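Local coordinates for F5/8 type C domain protein (Bacteroides ovatus, PDB 4ZRX) that probably hydrolyses alpha-L-fucosides with a TIM-barrel fucosidase domain and carries a C-terminal F5/8 type C domain that may bind carbohydrate, at residues I490-F501 / V550-I561; V483-D491 / V572-I580. All coordinates share one frame; numbering follows the deposited sequence.

Contact 1 (I490-F501 / V550-I561)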
loop_
_atom_site.group_PDB
_atom_site.type_symbol
_atom_site.label_atom_id
_atom_site.label_comp_id
_atom_site.label_asym_id
_atom_site.label_seq_id
_atom_site.Cartn_x
_atom_site.Cartn_y
_atom_site.Cartn_z
ATOM N N ILE A 490 20.248 22.542 24.093
ATOM C CA ILE A 490 20.029 22.704 22.665
ATOM C C ILE A 490 20.419 24.121 22.224
ATOM O O ILE A 490 19.992 25.102 22.809
ATOM C CB ILE A 490 18.531 22.473 22.281
ATOM C CG1 ILE A 490 18.069 21.052 22.635
ATOM C CG2 ILE A 490 18.294 22.777 20.787
ATOM C CD1 ILE A 490 16.524 20.905 22.713
ATOM N N ASP A 491 21.238 24.185 21.182
ATOM C CA ASP A 491 21.548 25.405 20.480
ATOM C C ASP A 491 20.513 25.522 19.368
ATOM O O ASP A 491 20.506 24.697 18.444
ATOM C CB ASP A 491 22.988 25.289 19.915
ATOM C CG ASP A 491 23.402 26.467 19.055
ATOM O OD1 ASP A 491 22.561 27.313 18.692
ATOM O OD2 ASP A 491 24.605 26.551 18.710
ATOM N N LEU A 492 19.668 26.533 19.426
ATOM C CA LEU A 492 18.607 26.677 18.418
ATOM C C LEU A 492 19.084 27.181 17.052
ATOM O O LEU A 492 18.305 27.165 16.100
ATOM C CB LEU A 492 17.507 27.600 18.946
ATOM C CG LEU A 492 16.804 27.122 20.229
ATOM C CD1 LEU A 492 15.875 28.223 20.751
ATOM C CD2 LEU A 492 16.048 25.841 20.011
ATOM N N GLY A 493 20.330 27.670 16.969
ATOM C CA GLY A 493 20.967 27.967 15.682
ATOM C C GLY A 493 20.994 29.448 15.351
ATOM O O GLY A 493 21.790 29.870 14.508
ATOM N N LYS A 494 20.111 30.233 15.980
ATOM C CA LYS A 494 20.192 31.701 15.944
ATOM C C LYS A 494 19.502 32.263 17.175
ATOM O O LYS A 494 18.805 31.534 17.890
ATOM C CB LYS A 494 19.543 32.281 14.676
ATOM C CG LYS A 494 18.101 31.770 14.406
ATOM C CD LYS A 494 17.431 32.547 13.276
ATOM C CE LYS A 494 15.931 32.396 13.350
ATOM N NZ LYS A 494 15.271 32.492 12.035
ATOM N N THR A 495 19.698 33.565 17.409
ATOM C CA THR A 495 18.967 34.289 18.442
ATOM C C THR A 495 17.503 34.454 18.066
ATOM O O THR A 495 17.191 34.996 17.000
ATOM C CB THR A 495 19.551 35.720 18.622
ATOM O OG1 THR A 495 20.894 35.610 19.069
ATOM C CG2 THR A 495 18.720 36.531 19.623
ATOM N N VAL A 496 16.609 33.999 18.937
ATOM C CA VAL A 496 15.181 34.228 18.747
ATOM C C VAL A 496 14.524 34.757 20.006
ATOM O O VAL A 496 15.107 34.708 21.089
ATOM C CB VAL A 496 14.456 32.924 18.320
ATOM C CG1 VAL A 496 14.931 32.534 16.922
ATOM C CG2 VAL A 496 14.663 31.773 19.362
ATOM N N THR A 497 13.294 35.231 19.843
ATOM C CA THR A 497 12.449 35.551 20.966
ATOM C C THR A 497 11.339 34.524 21.043
ATOM O O THR A 497 10.593 34.329 20.075
ATOM C CB THR A 497 11.913 36.942 20.828
ATOM O OG1 THR A 497 13.032 37.827 20.681
ATOM C CG2 THR A 497 11.108 37.346 22.060
ATOM N N LEU A 498 11.228 33.891 22.208
ATOM C CA LEU A 498 10.266 32.809 22.450
ATOM C C LEU A 498 9.006 33.258 23.215
ATOM O O LEU A 498 9.107 34.025 24.164
ATOM C CB LEU A 498 10.939 31.701 23.242
ATOM C CG LEU A 498 12.223 31.087 22.679
ATOM C CD1 LEU A 498 12.614 29.935 23.569
ATOM C CD2 LEU A 498 12.100 30.660 21.224
ATOM N N SER A 499 7.823 32.790 22.802
ATOM C CA SER A 499 6.595 32.924 23.615
ATOM C C SER A 499 6.280 31.670 24.462
ATOM O O SER A 499 5.432 31.694 25.344
ATOM C CB SER A 499 5.393 33.284 22.723
ATOM O OG SER A 499 5.234 32.342 21.668
ATOM N N SER A 500 6.922 30.549 24.164
ATOM C CA SER A 500 6.622 29.293 24.867
ATOM C C SER A 500 7.632 28.244 24.458
ATOM O O SER A 500 8.336 28.420 23.431
ATOM C CB SER A 500 5.209 28.778 24.521
ATOM O OG SER A 500 5.132 28.322 23.156
ATOM N N PHE A 501 7.721 27.183 25.271
ATOM C CA PHE A 501 8.275 25.912 24.841
ATOM C C PHE A 501 7.207 24.860 25.092
ATOM O O PHE A 501 6.276 25.049 25.884
ATOM C CB PHE A 501 9.609 25.532 25.505
ATOM C CG PHE A 501 9.489 24.823 26.845
ATOM C CD1 PHE A 501 9.221 25.535 28.006
ATOM C CD2 PHE A 501 9.673 23.476 26.949
ATOM C CE1 PHE A 501 9.127 24.923 29.229
ATOM C CE2 PHE A 501 9.575 22.844 28.202
ATOM C CZ PHE A 501 9.305 23.600 29.340
ATOM N N VAL A 550 4.142 25.427 27.444
ATOM C CA VAL A 550 4.337 26.303 28.631
ATOM C C VAL A 550 4.445 27.698 28.105
ATOM O O VAL A 550 5.441 28.024 27.459
ATOM C CB VAL A 550 5.623 25.909 29.377
ATOM C CG1 VAL A 550 5.919 26.872 30.519
ATOM C CG2 VAL A 550 5.437 24.451 29.866
ATOM N N ALA A 551 3.401 28.494 28.351
ATOM C CA ALA A 551 3.302 29.839 27.853
ATOM C C ALA A 551 4.140 30.672 28.835
ATOM O O ALA A 551 3.960 30.569 30.052
ATOM C CB ALA A 551 1.851 30.312 27.829
ATOM N N PHE A 552 5.052 31.461 28.305
ATOM C CA PHE A 552 5.876 32.346 29.165
ATOM C C PHE A 552 5.102 33.616 29.515
ATOM O O PHE A 552 4.356 34.142 28.684
ATOM C CB PHE A 552 7.196 32.673 28.451
ATOM C CG PHE A 552 8.044 31.445 28.124
ATOM C CD1 PHE A 552 8.034 30.308 28.931
ATOM C CD2 PHE A 552 8.878 31.456 27.016
ATOM C CE1 PHE A 552 8.834 29.223 28.641
ATOM C CE2 PHE A 552 9.663 30.365 26.722
ATOM C CZ PHE A 552 9.640 29.246 27.552
ATOM N N SER A 553 5.297 34.101 30.742
ATOM C CA SER A 553 4.791 35.430 31.162
ATOM C C SER A 553 5.379 36.599 30.375
ATOM O O SER A 553 4.711 37.611 30.168
ATOM C CB SER A 553 5.101 35.658 32.630
ATOM O OG SER A 553 4.453 34.660 33.397
ATOM N N GLN A 554 6.630 36.448 29.951
ATOM C CA GLN A 554 7.364 37.484 29.234
ATOM C C GLN A 554 7.969 36.871 27.995
ATOM O O GLN A 554 8.258 35.666 27.966
ATOM C CB GLN A 554 8.510 38.055 30.113
ATOM C CG GLN A 554 8.061 38.572 31.469
ATOM C CD GLN A 554 7.153 39.776 31.330
ATOM O OE1 GLN A 554 7.266 40.550 30.372
ATOM N NE2 GLN A 554 6.266 39.952 32.276
ATOM N N LYS A 555 8.197 37.717 26.999
ATOM C CA LYS A 555 8.962 37.335 25.821
ATOM C C LYS A 555 10.379 36.984 26.282
ATOM O O LYS A 555 10.962 37.692 27.086
ATOM C CB LYS A 555 8.944 38.474 24.815
ATOM C CG LYS A 555 7.495 38.847 24.363
ATOM C CD LYS A 555 7.466 39.906 23.263
ATOM C CE LYS A 555 8.219 41.145 23.669
ATOM N NZ LYS A 555 7.917 42.249 22.727
ATOM N N VAL A 556 10.913 35.858 25.818
ATOM C CA VAL A 556 12.164 35.326 26.342
ATOM C C VAL A 556 13.192 35.252 25.203
ATOM O O VAL A 556 13.009 34.491 24.248
ATOM C CB VAL A 556 11.905 33.929 26.926
ATOM C CG1 VAL A 556 13.203 33.179 27.274
ATOM C CG2 VAL A 556 11.007 34.014 28.127
ATOM N N GLN A 557 14.268 36.024 25.300
ATOM C CA GLN A 557 15.305 35.977 24.281
ATOM C C GLN A 557 16.209 34.761 24.550
ATOM O O GLN A 557 16.545 34.456 25.709
ATOM C CB GLN A 557 16.088 37.276 24.228
ATOM C CG GLN A 557 16.682 37.550 22.835
ATOM C CD GLN A 557 17.271 38.960 22.724
ATOM O OE1 GLN A 557 16.768 39.894 23.340
ATOM N NE2 GLN A 557 18.325 39.115 21.936
ATOM N N ALA A 558 16.560 34.038 23.484
ATOM C CA ALA A 558 17.361 32.841 23.647
ATOM C C ALA A 558 18.107 32.420 22.372
ATOM O O ALA A 558 17.648 32.649 21.246
ATOM C CB ALA A 558 16.503 31.684 24.166
ATOM N N ARG A 559 19.287 31.857 22.596
ATOM C CA ARG A 559 20.072 31.166 21.574
ATOM C C ARG A 559 20.136 29.694 21.932
ATOM O O ARG A 559 20.019 28.838 21.042
ATOM C CB ARG A 559 21.478 31.762 21.481
ATOM C CG ARG A 559 22.517 30.978 20.640
ATOM C CD ARG A 559 22.108 30.897 19.207
ATOM N NE ARG A 559 22.936 29.952 18.459
ATOM C CZ ARG A 559 23.808 30.273 17.507
ATOM N NH1 ARG A 559 24.008 31.538 17.125
ATOM N NH2 ARG A 559 24.476 29.298 16.901
ATOM N N PHE A 560 20.366 29.410 23.219
ATOM C CA PHE A 560 20.437 28.055 23.751
ATOM C C PHE A 560 19.284 27.872 24.721
ATOM O O PHE A 560 18.874 28.822 25.366
ATOM C CB PHE A 560 21.758 27.795 24.503
ATOM C CG PHE A 560 23.011 27.942 23.643
ATOM C CD1 PHE A 560 23.555 29.207 23.389
ATOM C CD2 PHE A 560 23.683 26.816 23.155
ATOM C CE1 PHE A 560 24.733 29.357 22.602
ATOM C CE2 PHE A 560 24.872 26.957 22.383
ATOM C CZ PHE A 560 25.387 28.232 22.109
ATOM N N ILE A 561 18.756 26.651 24.814
ATOM C CA ILE A 561 17.758 26.329 25.829
ATOM C C ILE A 561 18.214 25.090 26.534
ATOM O O ILE A 561 18.981 24.309 25.989
ATOM C CB ILE A 561 16.329 26.138 25.267
ATOM C CG1 ILE A 561 16.266 24.951 24.272
ATOM C CG2 ILE A 561 15.882 27.425 24.585
ATOM C CD1 ILE A 561 14.854 24.764 23.659
HETATM O O HOH W 1 3.949 33.655 26.172
#

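Contact 2 (V483-D491 / V572-I580). With EDO (1,2-ethanediol), chain E.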
loop_
_atom_site.group_PDB
_atom_site.type_symbol
_atom_site.label_atom_id
_atom_site.label_comp_id
_atom_site.label_asym_id
_atom_site.label_seq_id
_atom_site.Cartn_x
_atom_site.Cartn_y
_atom_site.Cartn_z
ATOM N N VAL A 483 23.595 20.239 22.263
ATOM C CA VAL A 483 24.842 20.452 23.019
ATOM C C VAL A 483 25.105 19.388 24.090
ATOM O O VAL A 483 26.241 19.046 24.352
ATOM C CB VAL A 483 24.821 21.835 23.696
ATOM C CG1 VAL A 483 26.059 22.036 24.588
ATOM C CG2 VAL A 483 24.733 22.927 22.622
ATOM N N ALA A 484 24.069 18.906 24.750
ATOM C CA ALA A 484 24.237 17.937 25.838
ATOM C C ALA A 484 22.957 17.132 25.958
ATOM O O ALA A 484 21.871 17.651 25.685
ATOM C CB ALA A 484 24.566 18.632 27.143
ATOM N N ALA A 485 23.091 15.853 26.304
ATOM C CA ALA A 485 21.934 14.948 26.305
ATOM C C ALA A 485 21.148 15.032 27.637
ATOM O O ALA A 485 19.923 14.841 27.648
ATOM C CB ALA A 485 22.346 13.507 25.992
ATOM N N SER A 486 21.858 15.327 28.736
ATOM C CA SER A 486 21.270 15.287 30.065
ATOM C C SER A 486 22.013 16.213 31.047
ATOM O O SER A 486 23.089 15.853 31.518
ATOM C CB SER A 486 21.298 13.864 30.594
ATOM O OG SER A 486 20.607 13.797 31.830
ATOM N N PRO A 487 21.470 17.386 31.387
ATOM C CA PRO A 487 20.154 17.846 30.971
ATOM C C PRO A 487 20.151 18.230 29.490
ATOM O O PRO A 487 21.125 18.815 28.959
ATOM C CB PRO A 487 19.899 19.091 31.865
ATOM C CG PRO A 487 21.271 19.476 32.458
ATOM C CD PRO A 487 22.094 18.223 32.434
ATOM N N LEU A 488 19.076 17.848 28.803
ATOM C CA LEU A 488 18.938 18.189 27.404
ATOM C C LEU A 488 19.250 19.671 27.201
ATOM O O LEU A 488 18.571 20.510 27.770
ATOM C CB LEU A 488 17.515 17.884 26.941
ATOM C CG LEU A 488 17.302 18.168 25.465
ATOM C CD1 LEU A 488 18.218 17.327 24.515
ATOM C CD2 LEU A 488 15.844 17.843 25.211
ATOM N N THR A 489 20.290 19.962 26.418
ATOM C CA THR A 489 20.709 21.313 26.112
ATOM C C THR A 489 20.838 21.476 24.605
ATOM O O THR A 489 21.466 20.642 23.915
ATOM C CB THR A 489 22.071 21.630 26.857
ATOM O OG1 THR A 489 21.983 21.304 28.256
ATOM C CG2 THR A 489 22.473 23.095 26.709
ATOM N N ILE A 490 20.248 22.542 24.093
ATOM C CA ILE A 490 20.029 22.704 22.665
ATOM C C ILE A 490 20.419 24.121 22.224
ATOM O O ILE A 490 19.992 25.102 22.809
ATOM C CB ILE A 490 18.531 22.473 22.281
ATOM C CG1 ILE A 490 18.069 21.052 22.635
ATOM C CG2 ILE A 490 18.294 22.777 20.787
ATOM C CD1 ILE A 490 16.524 20.905 22.713
ATOM N N ASP A 491 21.238 24.185 21.182
ATOM C CA ASP A 491 21.548 25.405 20.480
ATOM C C ASP A 491 20.513 25.522 19.368
ATOM O O ASP A 491 20.506 24.697 18.444
ATOM C CB ASP A 491 22.988 25.289 19.915
ATOM C CG ASP A 491 23.402 26.467 19.055
ATOM O OD1 ASP A 491 22.561 27.313 18.692
ATOM O OD2 ASP A 491 24.605 26.551 18.710
ATOM N N VAL A 572 16.020 11.002 37.313
ATOM C CA VAL A 572 16.376 11.908 36.232
ATOM C C VAL A 572 15.605 11.544 34.943
ATOM O O VAL A 572 15.665 10.422 34.465
ATOM C CB VAL A 572 17.861 11.879 35.956
ATOM C CG1 VAL A 572 18.193 12.726 34.714
ATOM C CG2 VAL A 572 18.635 12.351 37.201
ATOM N N ALA A 573 14.888 12.506 34.376
ATOM C CA ALA A 573 14.138 12.247 33.145
ATOM C C ALA A 573 15.063 12.149 31.951
ATOM O O ALA A 573 16.176 12.666 31.973
ATOM C CB ALA A 573 13.085 13.341 32.898
ATOM N N LYS A 574 14.593 11.458 30.923
ATOM C CA LYS A 574 15.233 11.463 29.632
ATOM C C LYS A 574 14.323 12.148 28.641
ATOM O O LYS A 574 13.169 11.696 28.381
ATOM C CB LYS A 574 15.484 10.040 29.132
ATOM C CG LYS A 574 16.542 9.285 29.938
ATOM C CD LYS A 574 16.775 7.901 29.327
ATOM C CE LYS A 574 18.053 7.252 29.827
ATOM N NZ LYS A 574 17.965 6.911 31.268
ATOM N N VAL A 575 14.880 13.166 28.016
ATOM C CA VAL A 575 14.163 13.954 27.028
ATOM C C VAL A 575 15.002 14.012 25.752
ATOM O O VAL A 575 16.204 14.204 25.826
ATOM C CB VAL A 575 13.882 15.376 27.625
ATOM C CG1 VAL A 575 13.037 16.224 26.674
ATOM C CG2 VAL A 575 13.112 15.223 28.922
ATOM N N ASN A 576 14.366 13.831 24.607
ATOM C CA ASN A 576 15.001 13.916 23.288
ATOM C C ASN A 576 14.718 15.299 22.718
ATOM O O ASN A 576 13.668 15.888 22.975
ATOM C CB ASN A 576 14.394 12.850 22.332
ATOM C CG ASN A 576 15.213 12.639 21.004
ATOM O OD1 ASN A 576 15.042 13.348 19.979
ATOM N ND2 ASN A 576 16.056 11.602 21.008
HETATM N N MSE A 577 15.626 15.798 21.905
HETATM C CA MSE A 577 15.390 17.046 21.214
HETATM C C MSE A 577 14.056 17.103 20.390
HETATM O O MSE A 577 13.433 18.175 20.251
HETATM C CB MSE A 577 16.575 17.298 20.293
HETATM C CG MSE A 577 16.663 18.697 19.848
HETATM SE SE MSE A 577 18.431 19.032 19.065
HETATM C CE MSE A 577 18.095 18.361 17.273
ATOM N N ASN A 578 13.662 15.965 19.804
ATOM C CA ASN A 578 12.406 15.869 19.045
ATOM C C ASN A 578 11.147 15.976 19.917
ATOM O O ASN A 578 10.055 16.140 19.359
ATOM C CB ASN A 578 12.346 14.563 18.199
ATOM C CG ASN A 578 13.104 14.671 16.855
ATOM O OD1 ASN A 578 13.333 15.759 16.316
ATOM N ND2 ASN A 578 13.478 13.518 16.300
ATOM N N GLU A 579 11.299 15.897 21.256
ATOM C CA GLU A 579 10.187 16.089 22.196
ATOM C C GLU A 579 10.060 17.542 22.680
ATOM O O GLU A 579 9.243 17.801 23.562
ATOM C CB GLU A 579 10.398 15.199 23.424
ATOM C CG GLU A 579 10.463 13.686 23.016
ATOM C CD GLU A 579 10.674 12.783 24.212
ATOM O OE1 GLU A 579 11.662 12.956 24.937
ATOM O OE2 GLU A 579 9.842 11.868 24.422
ATOM N N ILE A 580 10.934 18.431 22.208
ATOM C CA ILE A 580 10.882 19.807 22.588
ATOM C C ILE A 580 10.442 20.619 21.390
ATOM O O ILE A 580 10.884 20.348 20.265
ATOM C CB ILE A 580 12.281 20.264 23.058
ATOM C CG1 ILE A 580 12.698 19.489 24.315
ATOM C CG2 ILE A 580 12.300 21.755 23.258
ATOM C CD1 ILE A 580 11.807 19.710 25.510
HETATM C C1 EDO E . 16.199 16.026 31.243
HETATM O O1 EDO E . 16.854 16.909 30.327
HETATM C C2 EDO E . 17.102 15.657 32.418
HETATM O O2 EDO E . 17.426 16.843 33.146
HETATM O O HOH W 2 18.663 13.652 25.549
HETATM O O HOH W 3 17.617 13.796 28.740
HETATM O O HOH W 4 18.622 12.257 31.107
#

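Contact 1 (I490-F501 / V550-I561)
The Phe552 ring lies with one face over the backbone of Ser500, whose CA sits 3.9 Å from the ring centroid in a CH-pi contact. Beyond it, the Phe501 side chain crosses Phe552 at about a right angle and meets it with its ring edge, CD1 lying 3.8 Å from Phe552 CZ. Both segments belong to the beta-sandwich of the F5/8 type C domain; each turns a corner twice, so their antiparallel pairing passes from one sheet to the other. In the middle, Val496 pairs with Ala558 and Leu498 with Val556 through backbone hydrogen bonds, and Leu498 CD1 reaches inward to Ala558 CB and Ile561 CG2. Near the corner at Gly493, Arg559, bent at chi2 (63°), grips Asp491 side-on: NE gives OD1 a nearly straight 2.7 Å bond, while NH2 reaches OD2 at 3.3 Å. Gly493 O lies over the centre of the guanidinium face. A leucine in place of Arg559 would probably leave the Asp491 carboxylate without its charged mate. Phe560, beside it, meets Asp491 CB with CE2 at 3.5 Å. Asp491 OD1 also closes an Asx turn, accepting from Gly493 N at 2.8 Å on the opposite face of the carboxylate plane from Arg559 NE.

Contact 2 (V483-D491 / V572-I580)
Leu488 CD2 meets two apolar partners, lying 3.6 Å from Val575 CG1 and 3.7 Å from Ile580 CG1. Leu488 crosses Val575 at about a right angle but meets Ile580 tip to tip. With CG anti to the backbone N (chi1 -178°), the leucine extends from its strand into the angle between these two partners. Two residues further along the strand, on the same side, the CD1 end of Ile490 packs on CG of selenomethionine Met577 at 3.6 Å, and the Met577 chain runs out extended through chi2 (166°), which lays the selenium beside CG1 and CG2 of the same isoleucine. Trp480 also touches both of these side chains.

The strands 481-485 and 488-492 form a beta-hairpin at one margin of the domain's five-stranded sheet, with a cis peptide before Pro487 in its turn and a classic bulge where Val483 and Ala484 both face Thr489. The loop leading to strand 580-584 lies against this hairpin and contains a short 3-10 turn at 577-579.

No direct hydrogen bond joins the two segments; the polar links run through solvent. One water bridges Ala485 O to Val575 N, and another joins Ser486 OG to Ala573 O at 2.6 Å from each. A 1,2-ethanediol, probably from the crystallisation liquor, takes a hydrogen bond from Leu488 N on its O1 (2.9 Å) and lies close to Val572 and Val575.

Within the loop, hydrogen bonds fix its own shape. Glu579 OE1 receives Asn576 N, while Asn576 OD1 forms an Asx turn by accepting Asn578 N in the plane of its amide, 3.0 Å away.

In the fold
Both contacts lie in the C-terminal F5/8 type C domain and share strand 488-492, with contact 1 nested within the loop that contact 2 closes; their centres are about 15 Å apart. Ile490 serves both: its backbone pairs with Ile561 in contact 1, and its side chain packs on the loop in contact 2. Contact 1 is much the larger, an antiparallel backbone pairing, interrupted at its corners, with an apolar interior and a partly exposed salt bridge. Contact 2 sets a loop against a hairpin, using a few apolar side chains, some buried and some partly exposed, and water bridges toward the surface. The two meet where Ile561 CD1 lies 4.0 Å from Ile580 CG2.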